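Local coordinates for protein putative ferredoxin (Rhodopseudomonas palustris, PDB 4ID8) that probably carries electrons on a three-iron, four-sulfur cluster as a small ferredoxin associated with a cytochrome P450, at residues Leu5-Val9 and Asp41-Pro45. Sequence-based numbering, arbitrary orientation.
Sequences LTIHV and DGVVP
Val44 lays its CG2 methyl obliquely over CG1 of Ile7, Val44 CG2 lying 3.7 Å from Ile7 CG1. Its CG2 stands anti to the carbonyl carbon (chi1 172° for CG1), which turns that methyl toward Ile7, while its branch point meets the base of Leu5, Val44 CB to Leu5 CB 4.1 Å. The backbones run in opposite directions through a single bridge, with Thr6 and Val43 as an antiparallel, non-hydrogen-bonded pair whose CA atoms are 4.4 Å apart. Two hydrogen bonds flank it: Val44 N to Leu5 O at 2.9 Å and Ile7 N to Gly42 O at 3.1 Å. Neither is straight, the angles at hydrogen being 153° and 148°. Each carbonyl oxygen also receives a CA-H...O contact, Val43 CA to Leu5 O at 3.4 Å and Thr6 CA to Gly42 O at 3.3 Å, so both acceptors are approached twice. Gly42 has a positive phi, its backbone turned to present its carbonyl to Ile7 N. Thr6 lies on the other face from Ile7, where its methyl comes near Val43, and its hydroxyl is hydrogen-bonded to Thr67 on strand 64-67. Beyond the pair, Ile49 of helix 49-58 touches both Leu5 and Val44, and Ile66 touches both Leu5 and Ile7. The loop 41-45 thus borders strand 6-9 along the edge not paired with strand 64-67. The side chain of Ile7 is about 8 Å from the bound cluster. Main-chain bonds thus satisfy Leu5 O, Ile7 N, Gly42 O and Val44 N, while the face carrying Leu5, Ile7 and Val44 packs through aliphatic side chains.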
# COMPACT_ATOMS: atom_id res chain seq x y z
N LEU A 5 -8.35 5.58 -9.05
CA LEU A 5 -7.11 5.08 -8.29
C LEU A 5 -7.20 3.71 -7.62
O LEU A 5 -8.10 3.45 -6.83
CB LEU A 5 -6.56 6.07 -7.26
CG LEU A 5 -6.22 7.53 -7.61
CD1 LEU A 5 -5.66 8.12 -6.40
CD2 LEU A 5 -5.17 7.60 -8.68
N THR A 6 -6.25 2.83 -7.95
CA THR A 6 -6.03 1.52 -7.28
C THR A 6 -4.58 1.37 -6.80
O THR A 6 -3.67 2.03 -7.33
CB THR A 6 -6.48 0.27 -8.12
OG1 THR A 6 -5.48 -0.09 -9.09
CG2 THR A 6 -7.77 0.50 -8.83
N ILE A 7 -4.38 0.53 -5.78
CA ILE A 7 -3.07 0.27 -5.17
C ILE A 7 -2.62 -1.13 -5.47
O ILE A 7 -3.43 -2.03 -5.47
CB ILE A 7 -3.17 0.19 -3.67
CG1 ILE A 7 -3.67 1.46 -3.05
CG2 ILE A 7 -1.81 -0.05 -3.11
CD1 ILE A 7 -2.52 2.44 -2.81
N HIS A 8 -1.33 -1.32 -5.70
CA HIS A 8 -0.76 -2.66 -5.75
C HIS A 8 0.56 -2.72 -5.00
O HIS A 8 1.40 -1.85 -5.14
CB HIS A 8 -0.57 -3.07 -7.21
CG HIS A 8 0.23 -4.32 -7.43
ND1 HIS A 8 -0.19 -5.55 -6.97
CD2 HIS A 8 1.39 -4.52 -8.09
CE1 HIS A 8 0.72 -6.46 -7.31
NE2 HIS A 8 1.69 -5.86 -7.98
N VAL A 9 0.79 -3.76 -4.22
CA VAL A 9 2.13 -3.99 -3.66
C VAL A 9 2.82 -5.06 -4.43
O VAL A 9 2.32 -6.17 -4.55
CB VAL A 9 2.06 -4.46 -2.20
CG1 VAL A 9 3.45 -4.63 -1.62
CG2 VAL A 9 1.19 -3.51 -1.38
N ASP A 41 -11.13 -4.15 -2.18
CA ASP A 41 -11.13 -3.46 -3.46
C ASP A 41 -9.82 -3.21 -4.22
O ASP A 41 -9.77 -3.28 -5.45
CB ASP A 41 -11.72 -2.07 -3.21
CG ASP A 41 -12.99 -1.94 -3.86
OD1 ASP A 41 -13.31 -2.90 -4.58
OD2 ASP A 41 -13.65 -0.94 -3.67
N GLY A 42 -8.80 -2.81 -3.49
CA GLY A 42 -7.71 -2.08 -4.09
C GLY A 42 -8.05 -0.64 -4.43
O GLY A 42 -7.13 0.16 -4.48
N VAL A 43 -9.33 -0.32 -4.68
CA VAL A 43 -9.81 1.06 -5.03
C VAL A 43 -9.68 2.07 -3.87
O VAL A 43 -10.07 1.77 -2.73
CB VAL A 43 -11.33 1.10 -5.47
CG1 VAL A 43 -11.81 2.52 -5.56
CG2 VAL A 43 -11.52 0.51 -6.76
N VAL A 44 -9.20 3.26 -4.14
CA VAL A 44 -8.88 4.18 -3.08
C VAL A 44 -10.02 5.18 -2.92
O VAL A 44 -10.33 5.88 -3.86
CB VAL A 44 -7.60 4.92 -3.42
CG1 VAL A 44 -7.37 5.99 -2.41
CG2 VAL A 44 -6.40 3.93 -3.51
N PRO A 45 -10.67 5.22 -1.73
CA PRO A 45 -11.74 6.17 -1.49
C PRO A 45 -11.23 7.61 -1.39
O PRO A 45 -10.06 7.82 -1.04
CB PRO A 45 -12.32 5.75 -0.15
CG PRO A 45 -11.51 4.80 0.37
CD PRO A 45 -10.52 4.30 -0.61